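PDB 4ZPO: MCG133388, isoform CRA_f from Mus musculus, which probably mediates calcium-dependent cell adhesion and may take part in establishing and maintaining specific neuronal connections, this chain being its extracellular cadherin domains EC1-3. Local coordinates for residues A[30-36]-A[48-52]; A[42-48]-A[75-79]; A[286-292]-A[303-309]. All blocks are in the same frame, centred on the assembly; numbering follows the deposited sequence.

Overall arrangement
All three contacts lie in cadherin domains at the two ends of a long rod. Contacts 1 and 2 belong to the first domain, their centres about 14 Å apart. They share Leu48, and Leu35 CD1 of contact 1 reaches Val79 CG1 of contact 2 at 4.0 Å, so that leucines and valines run on from one to the other. Contact 3 is in the third domain, its centre about 108 Å from that of contact 1 and about 95 Å from that of contact 2. Contact 1 is remote from the calcium sites. Contact 2 comes closer, the Tyr45 side chain being about 11 Å from a bound calcium ion (nearest atoms), and in contact 3 Gly303 lies about 10 Å from another, again by nearest atoms.

Contact 1 of 3, residues A[30-36]-A[48-52]; sequences LLSRRLR and LSLVS
Leu35 and Leu48 meet as two crossed knobs, their side chains at about a right angle; Leu48 CD2 sits over Leu35 CG, 3.6 Å away, and equally far, 4.1 Å, from the two methyls of Leu35. Beside them Leu50 is the other main bump. Its CD2 enters a shallow hollow made by the end of helix 29-32 and the turn after it, 3.6 Å from Leu35 O and 3.8 Å from Leu30 O, with Leu35 CB along the wall. The other methyl, CD1, lies across Leu31 CD2 at 4.1 Å. Chi1 of -72° brings CG of Leu50 beside its backbone N, and with chi2 at 180° the methyls part, CD2 to the turn and CD1 to Leu31. In return, Leu30 CD2 rests on the loop backbone at Leu50 O, while Ala20 and Leu25 also pack on Leu30. The hollow owes its form to a Schellman motif: Arg34 takes positive phi, Leu35 N bonds back to Leu30 O, and the chain turns toward strand 36-37. Across the way, Ser49 OG accepts from Val51 N in an ST turn. With no hydrogen bond across, leucine fit rather than directional bonding sets how the loop lies on the helix end.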
loop_
_atom_site.group_PDB
_atom_site.type_symbol
_atom_site.label_atom_id
_atom_site.label_comp_id
_atom_site.label_asym_id
_atom_site.label_seq_id
_atom_site.Cartn_x
_atom_site.Cartn_y
_atom_site.Cartn_z
ATOM N N LEU A 30 -3.920 -32.770 -53.486
ATOM C CA LEU A 30 -4.014 -31.424 -52.934
ATOM C C LEU A 30 -4.552 -30.429 -53.958
ATOM O O LEU A 30 -5.233 -29.467 -53.603
ATOM C CB LEU A 30 -2.648 -30.959 -52.420
ATOM C CG LEU A 30 -2.149 -31.516 -51.081
ATOM C CD1 LEU A 30 -1.755 -32.987 -51.178
ATOM C CD2 LEU A 30 -0.986 -30.688 -50.564
ATOM N N LEU A 31 -4.240 -30.663 -55.230
ATOM C CA LEU A 31 -4.706 -29.792 -56.304
ATOM C C LEU A 31 -6.045 -30.257 -56.868
ATOM O O LEU A 31 -6.969 -29.459 -57.031
ATOM C CB LEU A 31 -3.666 -29.721 -57.424
ATOM C CG LEU A 31 -2.463 -28.808 -57.189
ATOM C CD1 LEU A 31 -1.442 -28.970 -58.302
ATOM C CD2 LEU A 31 -2.914 -27.361 -57.082
ATOM N N SER A 32 -6.138 -31.551 -57.162
ATOM C CA SER A 32 -7.335 -32.127 -57.769
ATOM C C SER A 32 -8.571 -31.956 -56.891
ATOM O O SER A 32 -9.668 -31.705 -57.390
ATOM C CB SER A 32 -7.114 -33.612 -58.069
ATOM O OG SER A 32 -6.040 -33.794 -58.976
ATOM N N ARG A 33 -8.391 -32.093 -55.581
ATOM C CA ARG A 33 -9.502 -31.953 -54.649
ATOM C C ARG A 33 -9.547 -30.553 -54.045
ATOM O O ARG A 33 -10.373 -30.269 -53.177
ATOM C CB ARG A 33 -9.414 -33.009 -53.544
ATOM C CG ARG A 33 -9.456 -34.439 -54.060
ATOM C CD ARG A 33 -9.720 -35.427 -52.937
ATOM N NE ARG A 33 -11.020 -35.201 -52.313
ATOM C CZ ARG A 33 -11.512 -35.939 -51.323
ATOM N NH1 ARG A 33 -10.812 -36.958 -50.842
ATOM N NH2 ARG A 33 -12.703 -35.659 -50.813
ATOM N N ARG A 34 -8.650 -29.689 -54.517
ATOM C CA ARG A 34 -8.621 -28.282 -54.120
ATOM C C ARG A 34 -8.568 -28.087 -52.607
ATOM O O ARG A 34 -9.551 -27.669 -51.995
ATOM C CB ARG A 34 -9.836 -27.548 -54.693
ATOM C CG ARG A 34 -9.740 -27.259 -56.181
ATOM C CD ARG A 34 -11.067 -26.760 -56.729
ATOM N NE ARG A 34 -10.900 -26.001 -57.964
ATOM C CZ ARG A 34 -11.906 -25.570 -58.717
ATOM N NH1 ARG A 34 -13.157 -25.832 -58.368
ATOM N NH2 ARG A 34 -11.659 -24.881 -59.825
ATOM N N LEU A 35 -7.419 -28.395 -52.012
ATOM C CA LEU A 35 -7.220 -28.189 -50.582
ATOM C C LEU A 35 -7.351 -26.703 -50.273
ATOM O O LEU A 35 -6.838 -25.861 -51.011
ATOM C CB LEU A 35 -5.859 -28.728 -50.140
ATOM C CG LEU A 35 -5.685 -28.974 -48.643
ATOM C CD1 LEU A 35 -6.826 -29.820 -48.104
ATOM C CD2 LEU A 35 -4.345 -29.642 -48.372
ATOM N N ARG A 36 -8.043 -26.380 -49.184
ATOM C CA ARG A 36 -8.500 -25.015 -48.973
ATOM C C ARG A 36 -8.952 -24.757 -47.538
ATOM O O ARG A 36 -9.531 -25.634 -46.896
ATOM C CB ARG A 36 -9.648 -24.720 -49.943
ATOM C CG ARG A 36 -10.203 -23.312 -49.905
ATOM C CD ARG A 36 -11.675 -23.329 -50.284
ATOM N NE ARG A 36 -11.955 -24.356 -51.284
ATOM C CZ ARG A 36 -13.176 -24.732 -51.652
ATOM N NH1 ARG A 36 -14.241 -24.165 -51.103
ATOM N NH2 ARG A 36 -13.331 -25.676 -52.568
ATOM N N LEU A 48 -2.743 -22.678 -45.254
ATOM C CA LEU A 48 -2.686 -24.067 -45.682
ATOM C C LEU A 48 -1.920 -24.173 -46.997
ATOM O O LEU A 48 -2.348 -23.641 -48.020
ATOM C CB LEU A 48 -4.093 -24.644 -45.825
ATOM C CG LEU A 48 -4.214 -26.160 -45.979
ATOM C CD1 LEU A 48 -3.450 -26.871 -44.878
ATOM C CD2 LEU A 48 -5.677 -26.565 -45.961
ATOM N N SER A 49 -0.779 -24.853 -46.958
ATOM C CA SER A 49 0.093 -24.958 -48.123
ATOM C C SER A 49 -0.405 -26.001 -49.118
ATOM O O SER A 49 -0.938 -27.038 -48.730
ATOM C CB SER A 49 1.522 -25.294 -47.686
ATOM O OG SER A 49 2.398 -25.346 -48.800
ATOM N N LEU A 50 -0.233 -25.714 -50.404
ATOM C CA LEU A 50 -0.568 -26.670 -51.455
ATOM C C LEU A 50 0.637 -27.540 -51.785
ATOM O O LEU A 50 0.522 -28.526 -52.512
ATOM C CB LEU A 50 -1.056 -25.948 -52.714
ATOM C CG LEU A 50 -2.444 -25.309 -52.661
ATOM C CD1 LEU A 50 -2.772 -24.637 -53.986
ATOM C CD2 LEU A 50 -3.499 -26.347 -52.308
ATOM N N VAL A 51 1.793 -27.166 -51.246
ATOM C CA VAL A 51 3.027 -27.905 -51.485
ATOM C C VAL A 51 3.253 -28.966 -50.414
ATOM O O VAL A 51 3.250 -30.162 -50.701
ATOM C CB VAL A 51 4.249 -26.967 -51.525
ATOM C CG1 VAL A 51 5.527 -27.769 -51.731
ATOM C CG2 VAL A 51 4.085 -25.930 -52.620
ATOM N N SER A 52 3.450 -28.518 -49.179
ATOM C CA SER A 52 3.703 -29.425 -48.067
ATOM C C SER A 52 2.403 -29.981 -47.494
ATOM O O SER A 52 2.395 -31.043 -46.871
ATOM C CB SER A 52 4.499 -28.717 -46.971
ATOM O OG SER A 52 3.799 -27.583 -46.487
#

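Contact 2 of 3, residues A[42-48]-A[75-79]; sequences NGRYFSL and LPVQV
Phe46 carries the apolar part of the contact, reaching two side chains of strand 74-81 with the CD2-CE2 side of its ring. CE2 comes 3.5 Å from Leu75 CD2, and CD2 of the ring comes 3.7 Å from Val77 CG1, both methyls approaching obliquely. Chi1 of -60°, with CG beside the backbone N, directs the ring toward these two residues, and Tyr45 CB lies over one of its faces, toward the rim. At the ends the packing is lighter: Leu48 CD2 and Val79 CG1 are 4.4 Å apart, and the Tyr45 ring borders Leu75, which also leans on Leu66. These residues belong to opposite sheets of the Greek-key beta sandwich of the first cadherin domain, strand 46-48 edging one and strand 74-81 lying within the other. The two short axes are 10.2 Å apart and run at 25°, and side chains alone span the gap. Replacing Phe46 by an alanine is likely to leave Leu75 CD2 and Val77 CG1 without their ring partner and open a gap between the sheets. The polar part is Asn42, whose amide points its ND2 end at the backbone of Val77 and Gln78, a doubtful approach to the donor Gln78 N; Asn42 OD1 is bonded to Ser39 OG.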
loop_
_atom_site.group_PDB
_atom_site.type_symbol
_atom_site.label_atom_id
_atom_site.label_comp_id
_atom_site.label_asym_id
_atom_site.label_seq_id
_atom_site.Cartn_x
_atom_site.Cartn_y
_atom_site.Cartn_z
ATOM N N ASN A 42 -10.578 -17.598 -41.635
ATOM C CA ASN A 42 -9.768 -18.734 -41.206
ATOM C C ASN A 42 -8.290 -18.537 -41.522
ATOM O O ASN A 42 -7.421 -19.000 -40.784
ATOM C CB ASN A 42 -10.269 -20.022 -41.862
ATOM C CG ASN A 42 -11.719 -20.312 -41.540
ATOM O OD1 ASN A 42 -12.628 -19.721 -42.122
ATOM N ND2 ASN A 42 -11.945 -21.232 -40.610
ATOM N N GLY A 43 -8.014 -17.844 -42.621
ATOM C CA GLY A 43 -6.649 -17.617 -43.061
ATOM C C GLY A 43 -6.014 -16.380 -42.458
ATOM O O GLY A 43 -4.933 -15.965 -42.877
ATOM N N ARG A 44 -6.683 -15.788 -41.473
ATOM C CA ARG A 44 -6.156 -14.607 -40.799
ATOM C C ARG A 44 -4.895 -14.943 -40.011
ATOM O O ARG A 44 -3.904 -14.214 -40.068
ATOM C CB ARG A 44 -7.208 -13.999 -39.869
ATOM C CG ARG A 44 -6.693 -12.830 -39.040
ATOM C CD ARG A 44 -7.755 -12.310 -38.084
ATOM N NE ARG A 44 -8.888 -11.715 -38.788
ATOM C CZ ARG A 44 -8.960 -10.434 -39.133
ATOM N NH1 ARG A 44 -7.963 -9.609 -38.841
ATOM N NH2 ARG A 44 -10.028 -9.976 -39.771
ATOM N N TYR A 45 -4.934 -16.055 -39.285
ATOM C CA TYR A 45 -3.803 -16.467 -38.461
ATOM C C TYR A 45 -3.101 -17.704 -39.016
ATOM O O TYR A 45 -2.002 -18.047 -38.581
ATOM C CB TYR A 45 -4.256 -16.738 -37.024
ATOM C CG TYR A 45 -4.831 -15.533 -36.313
ATOM C CD1 TYR A 45 -4.008 -14.507 -35.864
ATOM C CD2 TYR A 45 -6.196 -15.429 -36.078
ATOM C CE1 TYR A 45 -4.530 -13.406 -35.210
ATOM C CE2 TYR A 45 -6.727 -14.333 -35.423
ATOM C CZ TYR A 45 -5.891 -13.324 -34.991
ATOM O OH TYR A 45 -6.416 -12.232 -34.340
ATOM N N PHE A 46 -3.732 -18.372 -39.977
ATOM C CA PHE A 46 -3.180 -19.613 -40.513
ATOM C C PHE A 46 -3.036 -19.602 -42.034
ATOM O O PHE A 46 -3.613 -18.762 -42.725
ATOM C CB PHE A 46 -4.046 -20.803 -40.094
ATOM C CG PHE A 46 -4.157 -20.980 -38.610
ATOM C CD1 PHE A 46 -3.071 -21.413 -37.867
ATOM C CD2 PHE A 46 -5.349 -20.721 -37.957
ATOM C CE1 PHE A 46 -3.170 -21.577 -36.498
ATOM C CE2 PHE A 46 -5.456 -20.885 -36.590
ATOM C CZ PHE A 46 -4.365 -21.314 -35.859
ATOM N N SER A 47 -2.257 -20.553 -42.540
ATOM C CA SER A 47 -2.080 -20.733 -43.974
ATOM C C SER A 47 -1.941 -22.212 -44.304
ATOM O O SER A 47 -1.126 -22.917 -43.708
ATOM C CB SER A 47 -0.858 -19.962 -44.478
ATOM O OG SER A 47 -1.084 -18.564 -44.440
ATOM N N LEU A 48 -2.743 -22.678 -45.254
ATOM C CA LEU A 48 -2.686 -24.067 -45.682
ATOM C C LEU A 48 -1.920 -24.173 -46.997
ATOM O O LEU A 48 -2.348 -23.641 -48.020
ATOM C CB LEU A 48 -4.093 -24.644 -45.825
ATOM C CG LEU A 48 -4.214 -26.160 -45.979
ATOM C CD1 LEU A 48 -3.450 -26.871 -44.878
ATOM C CD2 LEU A 48 -5.677 -26.565 -45.961
ATOM N N LEU A 75 -9.104 -22.731 -31.170
ATOM C CA LEU A 75 -9.353 -21.986 -32.398
ATOM C C LEU A 75 -9.858 -22.911 -33.499
ATOM O O LEU A 75 -9.120 -23.769 -33.983
ATOM C CB LEU A 75 -8.083 -21.266 -32.853
ATOM C CG LEU A 75 -8.272 -19.840 -33.370
ATOM C CD1 LEU A 75 -8.889 -18.965 -32.288
ATOM C CD2 LEU A 75 -6.947 -19.257 -33.838
ATOM N N PRO A 76 -11.128 -22.743 -33.897
ATOM C CA PRO A 76 -11.741 -23.591 -34.923
ATOM C C PRO A 76 -11.491 -23.091 -36.345
ATOM O O PRO A 76 -11.785 -21.937 -36.660
ATOM C CB PRO A 76 -13.229 -23.522 -34.578
ATOM C CG PRO A 76 -13.401 -22.157 -33.996
ATOM C CD PRO A 76 -12.098 -21.800 -33.311
ATOM N N VAL A 77 -10.946 -23.956 -37.192
ATOM C CA VAL A 77 -10.776 -23.629 -38.602
ATOM C C VAL A 77 -11.489 -24.655 -39.474
ATOM O O VAL A 77 -11.768 -25.772 -39.038
ATOM C CB VAL A 77 -9.291 -23.551 -39.005
ATOM C CG1 VAL A 77 -8.622 -22.362 -38.333
ATOM C CG2 VAL A 77 -8.575 -24.840 -38.655
ATOM N N GLN A 78 -11.780 -24.262 -40.708
ATOM C CA GLN A 78 -12.589 -25.071 -41.608
ATOM C C GLN A 78 -11.783 -25.492 -42.834
ATOM O O GLN A 78 -11.312 -24.649 -43.596
ATOM C CB GLN A 78 -13.835 -24.288 -42.022
ATOM C CG GLN A 78 -14.911 -25.093 -42.724
ATOM C CD GLN A 78 -16.200 -24.303 -42.875
ATOM O OE1 GLN A 78 -17.050 -24.630 -43.700
ATOM N NE2 GLN A 78 -16.347 -23.256 -42.069
ATOM N N VAL A 79 -11.615 -26.799 -43.013
ATOM C CA VAL A 79 -10.861 -27.322 -44.149
ATOM C C VAL A 79 -11.793 -27.935 -45.187
ATOM O O VAL A 79 -12.548 -28.859 -44.891
ATOM C CB VAL A 79 -9.826 -28.374 -43.705
ATOM C CG1 VAL A 79 -9.166 -29.017 -44.914
ATOM C CG2 VAL A 79 -8.782 -27.736 -42.797
#

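Contact 3 of 3, residues A[286-292]-A[303-309]; sequences FYEIHAR and GHCVIQV
His290 and His304 meet rim to rim, neither ring over the face of the other, with planes at 32° and centroids 5.2 Å apart. His290 NE2 and His304 ND1 share a hydrogen bond of 3.1 Å in which either could be the donor. The trans chi1 of His290, 178°, sends its ring along the strand to this diagonal neighbour. Arg292 runs beside His304, and its CG sits 3.6 Å from His304 CE1; the chain then bends, NH2 making a salt bridge to Asp254 and NE a hydrogen bond to Ser251. Further along this face Glu288 slants over Val306, CG 3.6 Å from Val306 CG1. The backbone is an antiparallel hairpin of strands 286-295 and 302-310, the last two strands of the third cadherin domain and the middle pair of one sheet of its beta sandwich. Hydrogen bonds run both ways in the pairs Tyr287-Val309, Ile289-Ile307 and Ala291-Cys305. The side chains of these pairs face the opposite way from the histidines. Ile289 and Ile307 stand abreast, CB to CB at 4.0 Å, and Ile289 CD1 reaches diagonally to Val309 CG2. Leu232, Leu233 and Leu235 of the facing sheet cover Val309, Ile307 and Ala291, while Val260 packs on Ile289.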
loop_
_atom_site.group_PDB
_atom_site.type_symbol
_atom_site.label_atom_id
_atom_site.label_comp_id
_atom_site.label_asym_id
_atom_site.label_seq_id
_atom_site.Cartn_x
_atom_site.Cartn_y
_atom_site.Cartn_z
ATOM N N PHE A 286 9.027 30.812 52.867
ATOM C CA PHE A 286 8.991 29.988 51.664
ATOM C C PHE A 286 7.622 29.979 50.987
ATOM O O PHE A 286 6.592 30.161 51.637
ATOM C CB PHE A 286 9.410 28.552 51.993
ATOM C CG PHE A 286 8.516 27.870 52.992
ATOM C CD1 PHE A 286 8.720 28.037 54.352
ATOM C CD2 PHE A 286 7.477 27.056 52.571
ATOM C CE1 PHE A 286 7.902 27.412 55.273
ATOM C CE2 PHE A 286 6.655 26.427 53.488
ATOM C CZ PHE A 286 6.868 26.606 54.842
ATOM N N TYR A 287 7.627 29.763 49.676
ATOM C CA TYR A 287 6.400 29.608 48.905
ATOM C C TYR A 287 6.539 28.448 47.926
ATOM O O TYR A 287 7.564 28.306 47.258
ATOM C CB TYR A 287 6.059 30.896 48.151
ATOM C CG TYR A 287 5.784 32.081 49.047
ATOM C CD1 TYR A 287 4.579 32.199 49.724
ATOM C CD2 TYR A 287 6.727 33.087 49.206
ATOM C CE1 TYR A 287 4.321 33.282 50.543
ATOM C CE2 TYR A 287 6.479 34.175 50.022
ATOM C CZ TYR A 287 5.275 34.267 50.688
ATOM O OH TYR A 287 5.023 35.349 51.502
ATOM N N GLU A 288 5.505 27.619 47.842
ATOM C CA GLU A 288 5.533 26.455 46.964
ATOM C C GLU A 288 4.530 26.600 45.822
ATOM O O GLU A 288 3.349 26.292 45.975
ATOM C CB GLU A 288 5.256 25.183 47.765
ATOM C CG GLU A 288 5.366 23.906 46.957
ATOM C CD GLU A 288 5.335 22.664 47.824
ATOM O OE1 GLU A 288 4.542 21.749 47.524
ATOM O OE2 GLU A 288 6.108 22.602 48.805
ATOM N N ILE A 289 5.014 27.072 44.678
ATOM C CA ILE A 289 4.161 27.333 43.523
ATOM C C ILE A 289 3.936 26.078 42.682
ATOM O O ILE A 289 4.883 25.385 42.312
ATOM C CB ILE A 289 4.760 28.434 42.626
ATOM C CG1 ILE A 289 5.015 29.705 43.440
ATOM C CG2 ILE A 289 3.838 28.727 41.450
ATOM C CD1 ILE A 289 5.621 30.831 42.635
ATOM N N HIS A 290 2.670 25.795 42.385
ATOM C CA HIS A 290 2.303 24.658 41.553
ATOM C C HIS A 290 2.013 25.110 40.125
ATOM O O HIS A 290 1.003 25.766 39.866
ATOM C CB HIS A 290 1.086 23.938 42.143
ATOM C CG HIS A 290 0.606 22.780 41.322
ATOM N ND1 HIS A 290 -0.672 22.274 41.431
ATOM C CD2 HIS A 290 1.230 22.027 40.388
ATOM C CE1 HIS A 290 -0.815 21.261 40.595
ATOM N NE2 HIS A 290 0.325 21.090 39.950
ATOM N N ALA A 291 2.904 24.756 39.202
ATOM C CA ALA A 291 2.740 25.125 37.798
ATOM C C ALA A 291 2.072 24.003 37.009
ATOM O O ALA A 291 2.170 22.831 37.375
ATOM C CB ALA A 291 4.082 25.481 37.183
ATOM N N ARG A 292 1.398 24.368 35.923
ATOM C CA ARG A 292 0.651 23.401 35.125
ATOM C C ARG A 292 0.683 23.758 33.641
ATOM O O ARG A 292 0.421 24.899 33.263
ATOM C CB ARG A 292 -0.796 23.320 35.616
ATOM C CG ARG A 292 -1.600 22.168 35.041
ATOM C CD ARG A 292 -2.815 22.674 34.278
ATOM N NE ARG A 292 -3.525 23.726 35.003
ATOM C CZ ARG A 292 -4.461 23.504 35.920
ATOM N NH1 ARG A 292 -4.809 22.264 36.235
ATOM N NH2 ARG A 292 -5.051 24.526 36.524
ATOM N N GLY A 303 0.960 18.572 32.117
ATOM C CA GLY A 303 2.122 18.250 32.924
ATOM C C GLY A 303 2.164 19.148 34.143
ATOM O O GLY A 303 1.417 20.123 34.221
ATOM N N HIS A 304 3.033 18.827 35.095
ATOM C CA HIS A 304 3.073 19.574 36.347
ATOM C C HIS A 304 4.492 19.828 36.841
ATOM O O HIS A 304 5.353 18.949 36.782
ATOM C CB HIS A 304 2.274 18.838 37.423
ATOM C CG HIS A 304 0.838 18.623 37.064
ATOM N ND1 HIS A 304 -0.143 19.559 37.317
ATOM C CD2 HIS A 304 0.216 17.581 36.460
ATOM C CE1 HIS A 304 -1.306 19.102 36.891
ATOM N NE2 HIS A 304 -1.116 17.904 36.367
ATOM N N CYS A 305 4.723 21.042 37.328
ATOM C CA CYS A 305 6.010 21.420 37.897
ATOM C C CYS A 305 5.809 22.169 39.203
ATOM O O CYS A 305 5.138 23.200 39.241
ATOM C CB CYS A 305 6.808 22.281 36.917
ATOM S SG CYS A 305 8.392 22.866 37.551
ATOM N N VAL A 306 6.386 21.645 40.278
ATOM C CA VAL A 306 6.308 22.309 41.571
ATOM C C VAL A 306 7.524 23.203 41.781
ATOM O O VAL A 306 8.661 22.734 41.754
ATOM C CB VAL A 306 6.209 21.298 42.724
ATOM C CG1 VAL A 306 6.330 22.010 44.058
ATOM C CG2 VAL A 306 4.902 20.527 42.640
ATOM N N ILE A 307 7.276 24.493 41.982
ATOM C CA ILE A 307 8.355 25.451 42.184
ATOM C C ILE A 307 8.468 25.866 43.645
ATOM O O ILE A 307 7.530 26.417 44.220
ATOM C CB ILE A 307 8.160 26.706 41.321
ATOM C CG1 ILE A 307 8.098 26.324 39.842
ATOM C CG2 ILE A 307 9.280 27.704 41.572
ATOM C CD1 ILE A 307 7.972 27.507 38.919
ATOM N N GLN A 308 9.624 25.594 44.240
ATOM C CA GLN A 308 9.883 25.967 45.624
ATOM C C GLN A 308 10.647 27.284 45.692
ATOM O O GLN A 308 11.786 27.379 45.234
ATOM C CB GLN A 308 10.660 24.862 46.342
ATOM C CG GLN A 308 9.883 23.565 46.496
ATOM C CD GLN A 308 10.699 22.468 47.149
ATOM O OE1 GLN A 308 11.928 22.482 47.105
ATOM N NE2 GLN A 308 10.015 21.510 47.765
ATOM N N VAL A 309 10.007 28.299 46.262
ATOM C CA VAL A 309 10.604 29.626 46.360
ATOM C C VAL A 309 11.050 29.926 47.786
ATOM O O VAL A 309 10.227 30.016 48.694
ATOM C CB VAL A 309 9.621 30.718 45.900
ATOM C CG1 VAL A 309 10.248 32.090 46.044
ATOM C CG2 VAL A 309 9.187 30.473 44.464
#